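Local coordinates for protein 24-sterol C-methyltransferase (Haloferax volcanii, PDB 6F5Z) that binds S-adenosyl-L-homocysteine and the activator Trm112, and probably acts as a methyltransferase that uses S-adenosyl-L-methionine, at residues His23-Lys28 with Ile185-Ile190; His29-Met34 with His106-Glu111; Phe113-Asp118 with Ile158-Trp163; Cys138-Tyr143 with Gly217-Val222. All coordinates share one frame; numbering follows the deposited sequence.

Overall arrangement
From the N terminus, helix 16-33 supplies the first halves of contacts 1 and 2. Contact 2 closes first, packing the end of that helix on strand 104-110. Contact 3 follows in series, joining the turn just after this strand to the loop leading toward helix 165-174. Contact 1 closes only at I185-I190, so contacts 2 and 3 are both nested in its loop. Contact 4, pairing strands 134-140 and 218-224, opens inside the loops of contacts 1 and 3 and ends beyond both, so it crosses them. Strands 104-110 and 134-140 are neighbours, so contacts 2 and 4 meet on one sheet, while T26 and T218 join contacts 1 and 4. Contacts 1, 2 and 3 all touch SAH.

Contact 1 (His23-Lys28 with Ile185-Ile190); sequences HWHTAK and IADLDI. With SAH (S-adenosyl-L-homocysteine), chain G.
D189 OD2 is gripped three times: K28 NZ forms a salt bridge with it at 3.2 Å on the syn side of the carboxylate, and two waters each donate to the same oxygen. K28 gets there at full stretch, its chain extended beyond CG. One water also accepts from K28 NZ; the other donates to H25 O and accepts from L188 N, mooring the loop to the helix backbone as well as to its side chains.

The H25 ring is held in two ways. D189 CB lies over its face, 3.6 Å from the ring centroid, while H25 ND1 donates to D187 OD2 at 2.8 Å, with the oxygen in the ring plane. The D187 carboxylate is turned 70° from that plane. Its other oxygen, D187 OD1, receives D189 N and I190 N, both at 3.0 Å, which should fix the rotation of the group presented to the histidine. Next to this pair, T26 CG2 rests 3.4 Å from I185 O, and T26 OG1 is hydrogen-bonded to T218 OG1. H23 points away from the loop, and its ND1 donates almost straight (169°) to SAH OXT at 2.8 Å.

The Asx turn of D187 shapes the loop after strand 178-185, while the His-carboxylate bond and the K28-D189 salt bridge fasten that loop to helix 16-33, the helix that carries H23 into the cofactor pocket of this Rossmann-like methyltransferase.

Contact 2 (His29-Met34 with His106-Glu111); sequences HALARM and HVWSME. With SAH (S-adenosyl-L-homocysteine), chain G.
W108 stands up from strand 104-110 against A30 and L31 of helix 16-33 and M34 just past its end, and its indole can be followed outward from CB atom by atom. With CG swung away from the backbone N, the chi1 setting (162°) directs the indole toward the helix. At the ring fusion, W108 CD2 comes under L31 CD2, which lies over the face of the six-membered ring, 3.5 Å from its centroid and only 9° off the normal: a clear CH-pi contact. The next atom, W108 CE3, also has M34 SD beside it at 3.9 Å; the sulfur approaches obliquely, as a Met-aromatic contact. Farther out, W108 CZ3 meets A30 CB at 3.7 Å, at the ring edge and in its plane. W108 CH2 touches A30 CB too, and L31 CG at 3.7 Å. Below the indole, M110 N lies against the opposite face.

The M34 chain bends at chi3 (74°), which carries CE back over the strand to H106 CB at 3.7 Å. Were the indole of W108 cut back to an alanine, L31 CD2 and M34 SD would probably lose their aromatic partner and a gap would open between helix and sheet.

At the strand's end SAH N donates to M110 O at 2.9 Å, one of several polar bonds to the ligand. Between the two segments themselves the joint is apolar: CH-pi, Met-aromatic and aliphatic packing, with no hydrogen bond.

Contact 3 (Phe113-Asp118 with Ile158-Trp163); sequences FYYAAD and IDMTRW
At the cofactor end of the methyltransferase fold, the 3-10 turn F113-Y115 after strand 104-110 meets the extended run I158-W163. Y114 O is the anchor: T161 N donates to it at 2.9 Å, in the carbonyl plane, and M160 CA adds a CA-H...O contact at 3.3 Å. Two waters bridge the backbones. One joins Y115 O and D159 O; the other donates to A116 O and D159 O and accepts from T161 OG1.

The Y115 ring has Y114 CE1 over one face, 3.5 Å above its plane, and I158 CG2 at its edge, 4.2 Å from Y115 CD1. M160 CG lies obliquely beside it, and the bend of M160 at chi3 (74°) brings CE to 3.6 Å from Y114 CE1; M160 has two conformers, so both touches are less certain. F7, which meets the Y115 ring edge-to-face, and the bound SAH would probably both lose a neighbour to a serine here, with a gap left beside I158. F113 CE2 approaches W163 CZ3 at 3.6 Å, the ring planes inclined at 49°. T161 CG2 packs over a face of the W163 indole.

This loop-on-loop joint backs the SAH pocket through Y115, as befits a class I methyltransferase.

Contact 4 (Cys138-Tyr143 with Gly217-Val222); sequences CAVNYY and GTLLTV
Strands 138-140 and 218-222 run antiparallel, their short axes 4.7 Å apart at closest approach and their directions 165° apart. C138 with T221 and V140 with L219 are hydrogen-bonded pairs, and A139 with L220 between them is a non-hydrogen-bonded one. Four N-H...O bonds result, for example V140 N to L219 O at 2.9 Å, in the carbonyl plane. This is the place in the seven-stranded, Rossmann-like methyltransferase sheet where the parallel run of strands gives way to the antiparallel strand 218-224.

V140 and L219 lie side by side on one face with C138 and T221, and V140 CG2 touches L219 CB at 4.0 Å. A139 and L220 share the other face with a looser contact. Beyond the strand end, Y143 folds back alongside L219. Its CG sits between the backbone N and the carbonyl carbon (chi1 60°), a setting that brings the ring face against L219 CB, 3.8 Å from the ring centroid. The phenol then continues past the leucine to G217, the residue with positive phi that leaves helix 206-216.

At the same end of the strand pair, T218 OG1 donates to N141 OD1 at 2.6 Å, on a lone pair in the carbonyl plane, and T26 OG1 is a second partner of that threonine hydroxyl. E111 OE1 accepts from N141 N, and a water accepts from N141 ND2.

The last link is the phenol itself, Y143 OH donating to G217 O at 2.7 Å from 52° above the carbonyl plane.

Contact 1 (His23-Lys28 with Ile185-Ile190)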
# COMPACT_ATOMS: atom_id res chain seq x y z
N HIS B 23 13.62 -15.03 6.11
CA HIS B 23 13.02 -13.80 5.60
C HIS B 23 11.72 -14.03 4.86
O HIS B 23 10.83 -13.17 4.89
CB HIS B 23 14.02 -13.05 4.73
CG HIS B 23 15.21 -12.63 5.54
ND1 HIS B 23 16.44 -12.40 4.95
CD2 HIS B 23 15.32 -12.47 6.88
CE1 HIS B 23 17.26 -12.10 5.95
NE2 HIS B 23 16.63 -12.12 7.12
N TRP B 24 11.58 -15.22 4.23
CA TRP B 24 10.33 -15.54 3.53
C TRP B 24 9.12 -15.46 4.44
O TRP B 24 8.01 -15.16 3.97
CB TRP B 24 10.42 -16.98 2.97
CG TRP B 24 9.19 -17.41 2.22
CD1 TRP B 24 8.33 -18.42 2.55
CD2 TRP B 24 8.73 -16.87 0.97
NE1 TRP B 24 7.36 -18.55 1.58
CE2 TRP B 24 7.60 -17.62 0.59
CE3 TRP B 24 9.19 -15.85 0.12
CZ2 TRP B 24 6.89 -17.35 -0.59
CZ3 TRP B 24 8.49 -15.57 -1.04
CH2 TRP B 24 7.34 -16.30 -1.38
N HIS B 25 9.30 -15.75 5.75
CA HIS B 25 8.16 -15.72 6.68
C HIS B 25 7.37 -14.42 6.60
O HIS B 25 6.15 -14.43 6.75
CB HIS B 25 8.61 -15.87 8.13
CG HIS B 25 9.30 -17.16 8.45
ND1 HIS B 25 10.01 -17.31 9.63
CD2 HIS B 25 9.43 -18.29 7.72
CE1 HIS B 25 10.51 -18.54 9.60
NE2 HIS B 25 10.22 -19.17 8.47
N THR B 26 8.08 -13.30 6.38
CA THR B 26 7.36 -12.02 6.27
C THR B 26 7.38 -11.52 4.83
O THR B 26 6.43 -10.86 4.38
CB THR B 26 7.91 -10.97 7.23
OG1 THR B 26 9.29 -10.75 6.94
CG2 THR B 26 7.71 -11.38 8.68
N ALA B 27 8.49 -11.78 4.11
CA ALA B 27 8.60 -11.30 2.71
C ALA B 27 7.46 -11.83 1.85
O ALA B 27 7.00 -11.12 0.94
CB ALA B 27 9.92 -11.73 2.07
N LYS B 28 6.98 -13.06 2.12
CA LYS B 28 5.90 -13.58 1.27
C LYS B 28 4.69 -12.65 1.30
O LYS B 28 4.02 -12.52 0.26
CB LYS B 28 5.51 -14.99 1.72
CG LYS B 28 4.89 -15.10 3.09
CD LYS B 28 4.63 -16.58 3.46
CE LYS B 28 4.04 -16.71 4.84
NZ LYS B 28 4.01 -18.14 5.27
N ILE B 185 4.59 -6.45 9.54
CA ILE B 185 4.19 -7.78 9.09
C ILE B 185 4.76 -8.78 10.09
O ILE B 185 5.98 -8.91 10.23
CB ILE B 185 4.73 -8.05 7.67
CG1 ILE B 185 4.13 -6.97 6.69
CG2 ILE B 185 4.32 -9.46 7.21
CD1 ILE B 185 4.65 -7.13 5.26
N ALA B 186 3.85 -9.46 10.81
CA ALA B 186 4.29 -10.40 11.83
C ALA B 186 4.92 -11.64 11.21
O ALA B 186 4.51 -12.08 10.10
CB ALA B 186 3.12 -10.82 12.69
N ASP B 187 5.89 -12.25 11.95
CA ASP B 187 6.47 -13.53 11.57
C ASP B 187 5.72 -14.52 12.47
O ASP B 187 5.98 -14.60 13.68
CB ASP B 187 7.98 -13.57 11.81
CG ASP B 187 8.58 -14.93 11.47
OD1 ASP B 187 7.81 -15.92 11.42
OD2 ASP B 187 9.79 -14.99 11.22
N LEU B 188 4.80 -15.27 11.85
CA LEU B 188 3.98 -16.25 12.59
C LEU B 188 4.56 -17.64 12.47
O LEU B 188 4.05 -18.56 13.12
CB LEU B 188 2.56 -16.27 12.00
CG LEU B 188 1.74 -14.97 12.09
CD1 LEU B 188 0.31 -15.20 11.59
CD2 LEU B 188 1.73 -14.38 13.49
N ASP B 189 5.57 -17.83 11.63
CA ASP B 189 6.13 -19.15 11.36
C ASP B 189 7.20 -19.55 12.32
O ASP B 189 7.36 -20.75 12.58
CB ASP B 189 6.66 -19.24 9.93
CG ASP B 189 5.53 -19.15 8.94
OD1 ASP B 189 4.60 -19.97 9.03
OD2 ASP B 189 5.51 -18.18 8.15
N ILE B 190 8.00 -18.61 12.78
CA ILE B 190 9.09 -18.98 13.69
C ILE B 190 8.52 -19.58 14.98
O ILE B 190 7.58 -19.03 15.57
CB ILE B 190 10.07 -17.79 13.94
CG1 ILE B 190 11.33 -18.29 14.69
CG2 ILE B 190 9.38 -16.61 14.63
CD1 ILE B 190 12.51 -17.28 14.74
N SAH G . 17.17 -9.72 0.30
CA SAH G . 17.83 -10.97 0.77
CB SAH G . 19.28 -10.74 1.36
CG SAH G . 19.30 -9.88 2.61
SD SAH G . 21.01 -9.69 3.24
C SAH G . 16.98 -11.71 1.83
O SAH G . 15.83 -11.15 2.10
OXT SAH G . 17.35 -12.74 2.35
C5' SAH G . 21.54 -8.12 2.53
C4' SAH G . 21.98 -8.23 1.08
O4' SAH G . 22.27 -6.89 0.60
C3' SAH G . 23.28 -9.03 0.95
O3' SAH G . 23.20 -10.04 -0.06
C2' SAH G . 24.35 -7.96 0.73
O2' SAH G . 25.49 -8.37 -0.02
C1' SAH G . 23.56 -6.86 0.02
N9 SAH G . 24.10 -5.51 0.21
C8 SAH G . 24.34 -4.87 1.40
N7 SAH G . 24.78 -3.64 1.27
C5 SAH G . 24.82 -3.45 -0.10
C6 SAH G . 25.20 -2.35 -0.90
N6 SAH G . 25.67 -1.19 -0.41
N1 SAH G . 25.13 -2.49 -2.25
C2 SAH G . 24.73 -3.66 -2.75
N3 SAH G . 24.35 -4.77 -2.11
C4 SAH G . 24.41 -4.59 -0.77
O HOH W 1 4.86 -15.67 8.91
O HOH W 2 6.61 -19.00 5.81

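Contact 2 (His29-Met34 with His106-Glu111)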
# COMPACT_ATOMS: atom_id res chain seq x y z
N HIS B 29 4.40 -12.03 2.45
CA HIS B 29 3.22 -11.18 2.59
C HIS B 29 3.46 -9.84 1.94
O HIS B 29 2.54 -9.29 1.32
CB HIS B 29 2.87 -10.95 4.07
CG HIS B 29 2.41 -12.20 4.75
ND1 HIS B 29 1.29 -12.88 4.32
CD2 HIS B 29 2.97 -12.87 5.78
CE1 HIS B 29 1.15 -13.91 5.14
NE2 HIS B 29 2.15 -13.97 6.02
N ALA B 30 4.67 -9.30 2.08
CA ALA B 30 4.97 -8.00 1.45
C ALA B 30 4.97 -8.14 -0.08
O ALA B 30 4.42 -7.30 -0.78
CB ALA B 30 6.33 -7.49 1.92
N LEU B 31 5.56 -9.23 -0.61
CA LEU B 31 5.60 -9.44 -2.05
C LEU B 31 4.20 -9.57 -2.62
O LEU B 31 3.91 -9.06 -3.71
CB LEU B 31 6.39 -10.72 -2.39
CG LEU B 31 7.87 -10.57 -2.13
CD1 LEU B 31 8.58 -11.95 -2.00
CD2 LEU B 31 8.55 -9.75 -3.22
N ALA B 32 3.29 -10.21 -1.85
CA ALA B 32 1.93 -10.43 -2.34
C ALA B 32 1.18 -9.12 -2.51
O ALA B 32 0.18 -9.12 -3.25
CB ALA B 32 1.16 -11.34 -1.42
N ARG B 33 1.63 -8.05 -1.86
CA ARG B 33 0.95 -6.75 -1.91
C ARG B 33 1.35 -6.00 -3.18
O ARG B 33 0.65 -5.02 -3.53
CB ARG B 33 1.33 -5.89 -0.68
CG ARG B 33 0.75 -6.46 0.58
CD ARG B 33 1.16 -5.69 1.82
NE ARG B 33 0.79 -6.43 3.03
CZ ARG B 33 0.73 -5.90 4.25
NH1 ARG B 33 1.00 -4.62 4.44
NH2 ARG B 33 0.43 -6.66 5.29
N MET B 34 2.52 -6.33 -3.80
CA MET B 34 3.04 -5.52 -4.90
C MET B 34 2.09 -5.48 -6.07
O MET B 34 1.61 -6.54 -6.50
CB MET B 34 4.44 -5.98 -5.32
CG MET B 34 5.42 -5.79 -4.24
SD MET B 34 7.11 -6.18 -4.79
CE MET B 34 7.50 -4.73 -5.84
N HIS B 106 9.03 -1.54 -10.78
CA HIS B 106 8.99 -1.60 -9.32
C HIS B 106 10.35 -1.99 -8.78
O HIS B 106 11.13 -2.68 -9.47
CB HIS B 106 7.97 -2.62 -8.80
CG HIS B 106 6.60 -2.42 -9.32
ND1 HIS B 106 6.13 -3.13 -10.44
CD2 HIS B 106 5.66 -1.55 -8.91
CE1 HIS B 106 4.91 -2.66 -10.66
NE2 HIS B 106 4.58 -1.70 -9.79
N VAL B 107 10.63 -1.53 -7.56
CA VAL B 107 11.88 -1.91 -6.87
C VAL B 107 11.45 -2.56 -5.55
O VAL B 107 10.56 -2.06 -4.85
CB VAL B 107 12.75 -0.65 -6.58
CG1 VAL B 107 13.98 -1.00 -5.73
CG2 VAL B 107 13.20 -0.01 -7.89
N TRP B 108 12.11 -3.68 -5.22
CA TRP B 108 11.91 -4.43 -4.00
C TRP B 108 13.24 -4.46 -3.25
O TRP B 108 14.29 -4.61 -3.86
CB TRP B 108 11.55 -5.89 -4.35
CG TRP B 108 11.73 -6.87 -3.22
CD1 TRP B 108 12.85 -7.63 -2.98
CD2 TRP B 108 10.82 -7.13 -2.15
NE1 TRP B 108 12.66 -8.39 -1.83
CE2 TRP B 108 11.43 -8.08 -1.28
CE3 TRP B 108 9.53 -6.64 -1.82
CZ2 TRP B 108 10.77 -8.62 -0.18
CZ3 TRP B 108 8.88 -7.15 -0.70
CH2 TRP B 108 9.52 -8.10 0.13
N SER B 109 13.18 -4.36 -1.93
CA SER B 109 14.37 -4.60 -1.13
C SER B 109 13.95 -5.17 0.23
O SER B 109 13.11 -4.60 0.91
CB SER B 109 15.21 -3.35 -1.00
OG SER B 109 16.37 -3.59 -0.22
N MET B 110 14.57 -6.29 0.62
CA MET B 110 14.28 -6.89 1.94
C MET B 110 15.61 -7.05 2.69
O MET B 110 16.58 -7.63 2.15
CB MET B 110 13.62 -8.27 1.77
CG MET B 110 13.55 -9.12 3.04
SD MET B 110 12.40 -8.40 4.24
CE MET B 110 12.28 -9.73 5.46
N GLU B 111 15.63 -6.57 3.93
CA GLU B 111 16.77 -6.76 4.82
C GLU B 111 18.09 -6.29 4.20
O GLU B 111 19.14 -6.89 4.51
CB GLU B 111 16.83 -8.26 5.23
CG GLU B 111 15.80 -8.59 6.30
CD GLU B 111 16.23 -8.02 7.64
OE1 GLU B 111 16.18 -6.78 7.80
OE2 GLU B 111 16.72 -8.80 8.48
N SAH G . 17.17 -9.72 0.30
CA SAH G . 17.83 -10.97 0.77
CB SAH G . 19.28 -10.74 1.36
CG SAH G . 19.30 -9.88 2.61
SD SAH G . 21.01 -9.69 3.24
C SAH G . 16.98 -11.71 1.83
O SAH G . 15.83 -11.15 2.10
OXT SAH G . 17.35 -12.74 2.35
C5' SAH G . 21.54 -8.12 2.53
C4' SAH G . 21.98 -8.23 1.08
O4' SAH G . 22.27 -6.89 0.60
C3' SAH G . 23.28 -9.03 0.95
O3' SAH G . 23.20 -10.04 -0.06
C2' SAH G . 24.35 -7.96 0.73
O2' SAH G . 25.49 -8.37 -0.02
C1' SAH G . 23.56 -6.86 0.02
N9 SAH G . 24.10 -5.51 0.21
C8 SAH G . 24.34 -4.87 1.40
N7 SAH G . 24.78 -3.64 1.27
C5 SAH G . 24.82 -3.45 -0.10
C6 SAH G . 25.20 -2.35 -0.90
N6 SAH G . 25.67 -1.19 -0.41
N1 SAH G . 25.13 -2.49 -2.25
C2 SAH G . 24.73 -3.66 -2.75
N3 SAH G . 24.35 -4.77 -2.11
C4 SAH G . 24.41 -4.59 -0.77

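Contact 3 (Phe113-Asp118 with Ile158-Trp163)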
# COMPACT_ATOMS: atom_id res chain seq x y z
N PHE B 113 18.30 -2.47 2.85
CA PHE B 113 18.36 -1.03 2.67
C PHE B 113 19.20 -0.29 3.70
O PHE B 113 19.89 0.66 3.34
CB PHE B 113 16.95 -0.42 2.60
CG PHE B 113 16.92 1.08 2.53
CD1 PHE B 113 17.11 1.73 1.33
CD2 PHE B 113 16.77 1.84 3.69
CE1 PHE B 113 17.11 3.14 1.28
CE2 PHE B 113 16.79 3.24 3.64
CZ PHE B 113 16.95 3.87 2.44
N TYR B 114 19.14 -0.76 4.94
CA TYR B 114 19.80 -0.07 6.04
C TYR B 114 21.31 -0.28 6.01
O TYR B 114 21.99 0.32 6.86
CB TYR B 114 19.16 -0.46 7.35
CG TYR B 114 19.03 -1.95 7.55
CD1 TYR B 114 20.10 -2.71 8.03
CD2 TYR B 114 17.82 -2.61 7.33
CE1 TYR B 114 19.98 -4.07 8.27
CE2 TYR B 114 17.69 -3.98 7.54
CZ TYR B 114 18.77 -4.71 8.04
OH TYR B 114 18.64 -6.06 8.33
N TYR B 115 21.86 -1.04 5.05
CA TYR B 115 23.31 -1.12 4.92
C TYR B 115 23.80 -0.05 3.92
O TYR B 115 25.02 0.11 3.74
CB TYR B 115 23.73 -2.51 4.40
CG TYR B 115 23.40 -3.65 5.32
CD1 TYR B 115 24.08 -3.83 6.52
CD2 TYR B 115 22.43 -4.59 4.98
CE1 TYR B 115 23.80 -4.91 7.36
CE2 TYR B 115 22.10 -5.63 5.83
CZ TYR B 115 22.80 -5.80 7.02
OH TYR B 115 22.51 -6.86 7.85
N ALA B 116 22.88 0.66 3.22
CA ALA B 116 23.31 1.68 2.24
C ALA B 116 24.22 2.69 2.92
O ALA B 116 23.92 3.11 4.04
CB ALA B 116 22.12 2.40 1.65
N ALA B 117 25.31 3.10 2.23
CA ALA B 117 26.25 4.10 2.78
C ALA B 117 25.59 5.47 2.91
O ALA B 117 25.89 6.22 3.85
CB ALA B 117 27.49 4.20 1.89
N ASP B 118 24.68 5.81 1.97
CA ASP B 118 24.04 7.11 1.98
C ASP B 118 22.58 6.81 1.65
O ASP B 118 22.16 6.86 0.49
CB ASP B 118 24.72 7.99 0.94
CG ASP B 118 24.20 9.41 0.77
OD1 ASP B 118 23.16 9.73 1.36
OD2 ASP B 118 24.81 10.17 -0.00
N ILE B 158 29.75 -2.94 8.95
CA ILE B 158 29.21 -1.84 8.12
C ILE B 158 28.37 -0.94 9.04
O ILE B 158 27.63 -1.45 9.90
CB ILE B 158 28.33 -2.45 6.98
CG1 ILE B 158 29.19 -3.23 5.98
CG2 ILE B 158 27.44 -1.37 6.27
CD1 ILE B 158 28.36 -4.04 4.97
N ASP B 159 28.45 0.37 8.85
CA ASP B 159 27.66 1.34 9.59
C ASP B 159 26.23 1.27 9.03
O ASP B 159 25.99 1.60 7.86
CB ASP B 159 28.21 2.76 9.39
CG ASP B 159 29.63 2.96 9.90
OD1 ASP B 159 29.90 2.57 11.06
OD2 ASP B 159 30.45 3.55 9.16
N MET B 160 25.32 0.82 9.88
CA MET B 160 23.90 0.63 9.56
C MET B 160 23.07 1.89 9.88
O MET B 160 23.38 2.62 10.84
CB MET B 160 23.38 -0.56 10.38
CG MET B 160 24.17 -1.85 10.12
SD MET B 160 23.90 -3.09 11.42
CE MET B 160 22.24 -3.64 10.99
N THR B 161 21.97 2.12 9.13
CA THR B 161 21.08 3.23 9.38
C THR B 161 19.88 2.70 10.15
O THR B 161 19.19 1.78 9.69
CB THR B 161 20.71 3.91 8.06
OG1 THR B 161 21.88 4.58 7.58
CG2 THR B 161 19.58 4.95 8.23
N ARG B 162 19.62 3.27 11.32
CA ARG B 162 18.54 2.82 12.19
C ARG B 162 17.50 3.91 12.22
O ARG B 162 17.68 4.94 12.86
CB ARG B 162 19.07 2.53 13.61
CG ARG B 162 18.11 1.60 14.36
CD ARG B 162 18.74 1.15 15.67
NE ARG B 162 18.43 2.10 16.73
CZ ARG B 162 19.12 2.23 17.86
NH1 ARG B 162 18.74 3.09 18.78
NH2 ARG B 162 20.22 1.51 18.05
N TRP B 163 16.42 3.73 11.45
CA TRP B 163 15.38 4.74 11.39
C TRP B 163 14.12 4.23 12.03
O TRP B 163 13.84 3.02 11.99
CB TRP B 163 15.03 5.10 9.94
CG TRP B 163 15.98 6.03 9.24
CD1 TRP B 163 16.95 6.83 9.81
CD2 TRP B 163 16.05 6.23 7.84
NE1 TRP B 163 17.63 7.51 8.82
CE2 TRP B 163 17.08 7.17 7.59
CE3 TRP B 163 15.36 5.69 6.74
CZ2 TRP B 163 17.43 7.58 6.29
CZ3 TRP B 163 15.68 6.10 5.46
CH2 TRP B 163 16.71 7.03 5.24
O HOH W 3 26.90 1.81 5.29
O HOH W 4 24.09 3.32 6.77

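Contact 4 (Cys138-Tyr143 with Gly217-Val222)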
# COMPACT_ATOMS: atom_id res chain seq x y z
N CYS B 138 10.02 -1.41 0.57
CA CYS B 138 11.19 -1.43 1.41
C CYS B 138 10.85 -2.18 2.70
O CYS B 138 10.11 -1.64 3.54
CB CYS B 138 11.57 0.02 1.71
SG CYS B 138 13.05 0.18 2.74
N ALA B 139 11.41 -3.41 2.85
CA ALA B 139 11.07 -4.22 4.02
C ALA B 139 12.33 -4.38 4.85
O ALA B 139 13.40 -4.73 4.29
CB ALA B 139 10.55 -5.58 3.58
N VAL B 140 12.24 -4.10 6.16
CA VAL B 140 13.41 -4.12 7.01
C VAL B 140 13.07 -4.69 8.37
O VAL B 140 12.00 -4.40 8.91
CB VAL B 140 14.07 -2.73 7.18
CG1 VAL B 140 14.60 -2.17 5.85
CG2 VAL B 140 13.11 -1.73 7.83
N ASN B 141 14.06 -5.40 8.97
CA ASN B 141 13.92 -5.89 10.34
C ASN B 141 14.74 -5.07 11.33
O ASN B 141 14.54 -5.23 12.53
CB ASN B 141 14.29 -7.39 10.45
CG ASN B 141 13.29 -8.25 9.73
OD1 ASN B 141 12.19 -7.82 9.46
ND2 ASN B 141 13.65 -9.47 9.36
N TYR B 142 15.64 -4.21 10.83
CA TYR B 142 16.49 -3.36 11.67
C TYR B 142 15.87 -1.96 11.60
O TYR B 142 15.95 -1.31 10.54
CB TYR B 142 17.92 -3.36 11.13
CG TYR B 142 18.86 -2.47 11.91
CD1 TYR B 142 19.32 -2.84 13.18
CD2 TYR B 142 19.30 -1.27 11.38
CE1 TYR B 142 20.22 -2.04 13.89
CE2 TYR B 142 20.23 -0.47 12.06
CZ TYR B 142 20.67 -0.86 13.32
OH TYR B 142 21.59 -0.07 13.99
N TYR B 143 15.21 -1.51 12.69
CA TYR B 143 14.55 -0.23 12.72
C TYR B 143 14.34 0.16 14.18
O TYR B 143 14.42 -0.71 15.06
CB TYR B 143 13.26 -0.23 11.87
CG TYR B 143 12.22 -1.24 12.29
CD1 TYR B 143 12.23 -2.53 11.76
CD2 TYR B 143 11.23 -0.91 13.19
CE1 TYR B 143 11.29 -3.48 12.15
CE2 TYR B 143 10.27 -1.85 13.59
CZ TYR B 143 10.30 -3.13 13.05
OH TYR B 143 9.37 -4.08 13.44
N GLY B 217 7.60 -7.55 14.23
CA GLY B 217 7.79 -8.14 12.91
C GLY B 217 8.66 -7.28 11.98
O GLY B 217 9.57 -6.56 12.43
N THR B 218 8.38 -7.39 10.68
CA THR B 218 9.11 -6.67 9.64
C THR B 218 8.40 -5.37 9.32
O THR B 218 7.18 -5.36 9.12
CB THR B 218 9.13 -7.55 8.36
OG1 THR B 218 9.89 -8.74 8.65
CG2 THR B 218 9.78 -6.88 7.17
N LEU B 219 9.17 -4.27 9.25
CA LEU B 219 8.56 -3.00 8.85
C LEU B 219 8.54 -2.94 7.31
O LEU B 219 9.55 -3.19 6.66
CB LEU B 219 9.44 -1.85 9.39
CG LEU B 219 9.16 -0.44 8.77
CD1 LEU B 219 7.78 0.04 9.14
CD2 LEU B 219 10.15 0.58 9.34
N LEU B 220 7.38 -2.59 6.73
CA LEU B 220 7.29 -2.39 5.30
C LEU B 220 6.86 -0.97 5.05
O LEU B 220 5.84 -0.54 5.61
CB LEU B 220 6.25 -3.33 4.66
CG LEU B 220 5.90 -3.04 3.18
CD1 LEU B 220 7.12 -3.34 2.26
CD2 LEU B 220 4.68 -3.90 2.75
N THR B 221 7.62 -0.24 4.17
CA THR B 221 7.17 1.10 3.76
C THR B 221 7.09 1.06 2.24
O THR B 221 8.01 0.56 1.59
CB THR B 221 8.17 2.18 4.21
OG1 THR B 221 8.49 2.00 5.61
CG2 THR B 221 7.62 3.62 4.01
N VAL B 222 5.99 1.57 1.68
CA VAL B 222 5.76 1.56 0.22
C VAL B 222 5.75 2.99 -0.30
O VAL B 222 5.00 3.82 0.25
CB VAL B 222 4.42 0.89 -0.10
CG1 VAL B 222 4.09 0.93 -1.60
CG2 VAL B 222 4.43 -0.57 0.39
O HOH W 5 10.68 0.30 5.53
O HOH W 6 11.81 -11.55 8.17